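Local coordinates for probable transcriptional repressor protein (Mycobacterium tuberculosis, PDB 4FX0), which probably binds DNA as a redox-dependent transcriptional repressor of the MarR family, acting through a winged helix-turn-helix domain, at residues B[72-84]-B[94-106]. Residues are numbered along the deposited sequence; the frame is centred on the assembly and turned at random.
Sequences NLEVMRRDGLVRV and RIELTAKGRAALQ
R83 and E96 form the hydrogen-bonded pair of an antiparallel ladder, R83 N donating to E96 O at 2.7 Å and E96 N to R83 O at 2.8 Å, where strands 82-84 and 94-97 run at 159° to each other. This hairpin is the wing of the MarR winged helix, set between helix 66-78 and helix 99-119, and it illustrates how a β-hairpin separates a polar face from an apolar one. On the polar face, R83 bends at chi3 (51°) and brings NH2 to 2.6 Å from E96 OE1, a salt bridge in which the nitrogen meets the oxygen from above the carboxylate plane. E96 OE2 accepts from G50 N, just ahead of strand 51-53, which pairs with strand 93-97 through I95 and I51. On the apolar face, V84 and I95 lie side by side, their CG2 methyls 3.8 Å apart, while L73 CD2 reaches I95 CG1 from the helix. Beyond the ladder, G80 closes helix 66-78 with a Schellman motif, and K100 makes a long salt bridge to D79 OD2 while L81 CD2 packs on its CG. T98 starts the next helix as its N-cap: OG1 accepts from G101 N at 3.1 Å, and T98 N donates to L81 O.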
loop_
_atom_site.group_PDB
_atom_site.type_symbol
_atom_site.label_atom_id
_atom_site.label_comp_id
_atom_site.label_asym_id
_atom_site.label_seq_id
_atom_site.Cartn_x
_atom_site.Cartn_y
_atom_site.Cartn_z
ATOM N N ASN B 72 14.186 -0.001 -6.491
ATOM C CA ASN B 72 14.230 -1.398 -6.084
ATOM C C ASN B 72 14.824 -2.278 -7.171
ATOM O O ASN B 72 15.650 -3.146 -6.901
ATOM C CB ASN B 72 12.835 -1.896 -5.701
ATOM C CG ASN B 72 12.517 -1.658 -4.240
ATOM O OD1 ASN B 72 13.344 -1.913 -3.365
ATOM N ND2 ASN B 72 11.316 -1.162 -3.969
ATOM N N LEU B 73 14.400 -2.047 -8.407
ATOM C CA LEU B 73 14.937 -2.793 -9.533
ATOM C C LEU B 73 16.451 -2.626 -9.591
ATOM O O LEU B 73 17.172 -3.551 -9.964
ATOM C CB LEU B 73 14.302 -2.324 -10.838
ATOM C CG LEU B 73 14.376 -3.335 -11.981
ATOM C CD1 LEU B 73 13.704 -4.636 -11.570
ATOM C CD2 LEU B 73 13.735 -2.768 -13.235
ATOM N N GLU B 74 16.927 -1.442 -9.217
ATOM C CA GLU B 74 18.359 -1.166 -9.200
ATOM C C GLU B 74 19.076 -2.022 -8.162
ATOM O O GLU B 74 20.031 -2.729 -8.485
ATOM C CB GLU B 74 18.631 0.315 -8.931
ATOM C CG GLU B 74 19.314 1.040 -10.084
ATOM C CD GLU B 74 20.545 0.308 -10.596
ATOM O OE1 GLU B 74 20.501 -0.200 -11.737
ATOM O OE2 GLU B 74 21.558 0.245 -9.866
ATOM N N VAL B 75 18.616 -1.955 -6.917
ATOM C CA VAL B 75 19.222 -2.744 -5.851
ATOM C C VAL B 75 19.146 -4.229 -6.187
ATOM O O VAL B 75 19.997 -5.014 -5.770
ATOM C CB VAL B 75 18.566 -2.475 -4.475
ATOM C CG1 VAL B 75 17.078 -2.763 -4.520
ATOM C CG2 VAL B 75 19.239 -3.305 -3.389
ATOM N N MET B 76 18.132 -4.606 -6.958
ATOM C CA MET B 76 17.948 -5.999 -7.351
ATOM C C MET B 76 18.950 -6.427 -8.417
ATOM O O MET B 76 19.602 -7.462 -8.280
ATOM C CB MET B 76 16.521 -6.237 -7.843
ATOM C CG MET B 76 15.458 -5.980 -6.793
ATOM S SD MET B 76 13.795 -6.201 -7.445
ATOM C CE MET B 76 13.724 -7.983 -7.562
ATOM N N ARG B 77 19.068 -5.637 -9.481
ATOM C CA ARG B 77 20.038 -5.935 -10.529
ATOM C C ARG B 77 21.449 -5.798 -9.974
ATOM O O ARG B 77 22.369 -6.491 -10.408
ATOM C CB ARG B 77 19.862 -5.014 -11.740
ATOM C CG ARG B 77 20.497 -3.641 -11.580
ATOM C CD ARG B 77 20.971 -3.077 -12.915
ATOM N NE ARG B 77 22.408 -3.248 -13.109
ATOM C CZ ARG B 77 23.333 -2.465 -12.563
ATOM N NH1 ARG B 77 22.971 -1.459 -11.778
ATOM N NH2 ARG B 77 24.620 -2.690 -12.794
ATOM N N ARG B 78 21.608 -4.898 -9.008
ATOM C CA ARG B 78 22.894 -4.681 -8.362
ATOM C C ARG B 78 23.277 -5.913 -7.551
ATOM O O ARG B 78 24.453 -6.144 -7.269
ATOM C CB ARG B 78 22.828 -3.453 -7.452
ATOM C CG ARG B 78 24.179 -2.841 -7.121
ATOM C CD ARG B 78 24.019 -1.586 -6.277
ATOM N NE ARG B 78 25.202 -0.731 -6.337
ATOM C CZ ARG B 78 26.195 -0.760 -5.453
ATOM N NH1 ARG B 78 26.154 -1.602 -4.430
ATOM N NH2 ARG B 78 27.230 0.058 -5.593
ATOM N N ASP B 79 22.274 -6.704 -7.184
ATOM C CA ASP B 79 22.492 -7.903 -6.386
ATOM C C ASP B 79 22.476 -9.158 -7.254
ATOM O O ASP B 79 22.544 -10.279 -6.747
ATOM C CB ASP B 79 21.440 -8.007 -5.279
ATOM C CG ASP B 79 21.795 -9.044 -4.233
ATOM O OD1 ASP B 79 22.572 -8.716 -3.312
ATOM O OD2 ASP B 79 21.298 -10.186 -4.330
ATOM N N GLY B 80 22.381 -8.964 -8.566
ATOM C CA GLY B 80 22.432 -10.067 -9.507
ATOM C C GLY B 80 21.207 -10.961 -9.480
ATOM O O GLY B 80 21.285 -12.143 -9.816
ATOM N N LEU B 81 20.073 -10.400 -9.073
ATOM C CA LEU B 81 18.817 -11.137 -9.088
ATOM C C LEU B 81 18.152 -10.979 -10.445
ATOM O O LEU B 81 17.516 -11.903 -10.955
ATOM C CB LEU B 81 17.885 -10.625 -7.994
ATOM C CG LEU B 81 18.445 -10.626 -6.573
ATOM C CD1 LEU B 81 17.362 -10.218 -5.587
ATOM C CD2 LEU B 81 19.010 -11.993 -6.220
ATOM N N VAL B 82 18.309 -9.795 -11.025
ATOM C CA VAL B 82 17.734 -9.492 -12.325
ATOM C C VAL B 82 18.782 -8.878 -13.243
ATOM O O VAL B 82 19.730 -8.242 -12.782
ATOM C CB VAL B 82 16.544 -8.523 -12.201
ATOM C CG1 VAL B 82 15.423 -9.164 -11.400
ATOM C CG2 VAL B 82 16.986 -7.218 -11.556
ATOM N N ARG B 83 18.607 -9.080 -14.543
ATOM C CA ARG B 83 19.511 -8.515 -15.532
ATOM C C ARG B 83 18.721 -7.553 -16.411
ATOM O O ARG B 83 17.789 -7.958 -17.107
ATOM C CB ARG B 83 20.145 -9.631 -16.367
ATOM C CG ARG B 83 21.367 -9.214 -17.168
ATOM C CD ARG B 83 22.076 -10.422 -17.767
ATOM N NE ARG B 83 21.156 -11.295 -18.493
ATOM C CZ ARG B 83 20.665 -12.433 -18.012
ATOM N NH1 ARG B 83 21.008 -12.848 -16.801
ATOM N NH2 ARG B 83 19.832 -13.160 -18.746
ATOM N N VAL B 84 19.085 -6.275 -16.362
ATOM C CA VAL B 84 18.326 -5.244 -17.062
ATOM C C VAL B 84 19.138 -4.524 -18.132
ATOM O O VAL B 84 20.064 -3.771 -17.830
ATOM C CB VAL B 84 17.754 -4.200 -16.083
ATOM C CG1 VAL B 84 17.043 -3.093 -16.847
ATOM C CG2 VAL B 84 16.812 -4.866 -15.095
ATOM N N ARG B 94 14.439 -4.134 -21.198
ATOM C CA ARG B 94 14.521 -5.587 -21.172
ATOM C C ARG B 94 14.972 -6.081 -19.801
ATOM O O ARG B 94 16.103 -5.829 -19.383
ATOM C CB ARG B 94 15.493 -6.081 -22.244
ATOM C CG ARG B 94 15.657 -7.590 -22.277
ATOM C CD ARG B 94 14.398 -8.266 -22.792
ATOM N NE ARG B 94 14.222 -8.059 -24.226
ATOM C CZ ARG B 94 14.644 -8.906 -25.158
ATOM N NH1 ARG B 94 15.262 -10.026 -24.806
ATOM N NH2 ARG B 94 14.444 -8.639 -26.441
ATOM N N ILE B 95 14.085 -6.785 -19.105
ATOM C CA ILE B 95 14.406 -7.332 -17.792
ATOM C C ILE B 95 14.391 -8.860 -17.813
ATOM O O ILE B 95 13.463 -9.474 -18.342
ATOM C CB ILE B 95 13.432 -6.821 -16.707
ATOM C CG1 ILE B 95 13.346 -5.293 -16.733
ATOM C CG2 ILE B 95 13.862 -7.303 -15.332
ATOM C CD1 ILE B 95 12.069 -4.759 -17.346
ATOM N N GLU B 96 15.427 -9.466 -17.238
ATOM C CA GLU B 96 15.547 -10.921 -17.206
ATOM C C GLU B 96 15.860 -11.441 -15.809
ATOM O O GLU B 96 16.506 -10.760 -15.012
ATOM C CB GLU B 96 16.631 -11.391 -18.179
ATOM C CG GLU B 96 16.229 -11.323 -19.640
ATOM C CD GLU B 96 17.340 -11.759 -20.573
ATOM O OE1 GLU B 96 18.520 -11.495 -20.257
ATOM O OE2 GLU B 96 17.036 -12.368 -21.621
ATOM N N LEU B 97 15.398 -12.653 -15.520
ATOM C CA LEU B 97 15.735 -13.316 -14.269
ATOM C C LEU B 97 17.090 -13.999 -14.375
ATOM O O LEU B 97 17.354 -14.734 -15.326
ATOM C CB LEU B 97 14.676 -14.354 -13.893
ATOM C CG LEU B 97 13.476 -13.884 -13.074
ATOM C CD1 LEU B 97 12.679 -15.087 -12.599
ATOM C CD2 LEU B 97 13.932 -13.048 -11.891
ATOM N N THR B 98 17.947 -13.746 -13.395
ATOM C CA THR B 98 19.209 -14.459 -13.298
ATOM C C THR B 98 18.986 -15.736 -12.502
ATOM O O THR B 98 18.026 -15.837 -11.734
ATOM C CB THR B 98 20.285 -13.614 -12.603
ATOM O OG1 THR B 98 19.866 -13.310 -11.267
ATOM C CG2 THR B 98 20.516 -12.321 -13.366
ATOM N N ALA B 99 19.868 -16.710 -12.694
ATOM C CA ALA B 99 19.792 -17.971 -11.967
ATOM C C ALA B 99 19.666 -17.718 -10.469
ATOM O O ALA B 99 18.923 -18.408 -9.772
ATOM C CB ALA B 99 21.015 -18.826 -12.262
ATOM N N LYS B 100 20.397 -16.720 -9.984
ATOM C CA LYS B 100 20.347 -16.342 -8.578
ATOM C C LYS B 100 18.966 -15.813 -8.210
ATOM O O LYS B 100 18.438 -16.116 -7.140
ATOM C CB LYS B 100 21.414 -15.290 -8.269
ATOM C CG LYS B 100 21.391 -14.783 -6.838
ATOM C CD LYS B 100 22.564 -13.856 -6.563
ATOM C CE LYS B 100 22.537 -13.351 -5.131
ATOM N NZ LYS B 100 23.746 -12.548 -4.803
ATOM N N GLY B 101 18.386 -15.019 -9.107
ATOM C CA GLY B 101 17.041 -14.515 -8.914
ATOM C C GLY B 101 16.052 -15.656 -8.775
ATOM O O GLY B 101 15.243 -15.683 -7.848
ATOM N N ARG B 102 16.127 -16.606 -9.703
ATOM C CA ARG B 102 15.273 -17.785 -9.671
ATOM C C ARG B 102 15.423 -18.520 -8.345
ATOM O O ARG B 102 14.442 -18.993 -7.767
ATOM C CB ARG B 102 15.621 -18.718 -10.827
ATOM C CG ARG B 102 14.542 -18.835 -11.886
ATOM C CD ARG B 102 15.080 -19.513 -13.132
ATOM N NE ARG B 102 15.476 -18.547 -14.152
ATOM C CZ ARG B 102 14.702 -18.183 -15.169
ATOM N NH1 ARG B 102 13.492 -18.710 -15.303
ATOM N NH2 ARG B 102 15.135 -17.295 -16.054
ATOM N N ALA B 103 16.659 -18.611 -7.868
ATOM C CA ALA B 103 16.939 -19.254 -6.591
ATOM C C ALA B 103 16.222 -18.538 -5.449
ATOM O O ALA B 103 15.447 -19.150 -4.712
ATOM C CB ALA B 103 18.439 -19.299 -6.336
ATOM N N ALA B 104 16.479 -17.241 -5.308
ATOM C CA ALA B 104 15.864 -16.450 -4.247
ATOM C C ALA B 104 14.342 -16.555 -4.285
ATOM O O ALA B 104 13.697 -16.721 -3.249
ATOM C CB ALA B 104 16.297 -14.994 -4.346
ATOM N N LEU B 105 13.772 -16.458 -5.480
ATOM C CA LEU B 105 12.329 -16.582 -5.639
ATOM C C LEU B 105 11.861 -17.953 -5.163
ATOM O O LEU B 105 10.945 -18.059 -4.349
ATOM C CB LEU B 105 11.926 -16.360 -7.097
ATOM C CG LEU B 105 10.434 -16.485 -7.409
ATOM C CD1 LEU B 105 9.622 -15.542 -6.533
ATOM C CD2 LEU B 105 10.169 -16.217 -8.881
ATOM N N GLN B 106 12.505 -18.999 -5.672
ATOM C CA GLN B 106 12.178 -20.369 -5.292
ATOM C C GLN B 106 12.214 -20.527 -3.776
ATOM O O GLN B 106 11.346 -21.169 -3.185
ATOM C CB GLN B 106 13.158 -21.345 -5.945
ATOM C CG GLN B 106 12.752 -22.808 -5.847
ATOM C CD GLN B 106 13.807 -23.743 -6.412
ATOM O OE1 GLN B 106 14.549 -24.380 -5.663
ATOM N NE2 GLN B 106 13.878 -23.830 -7.736
#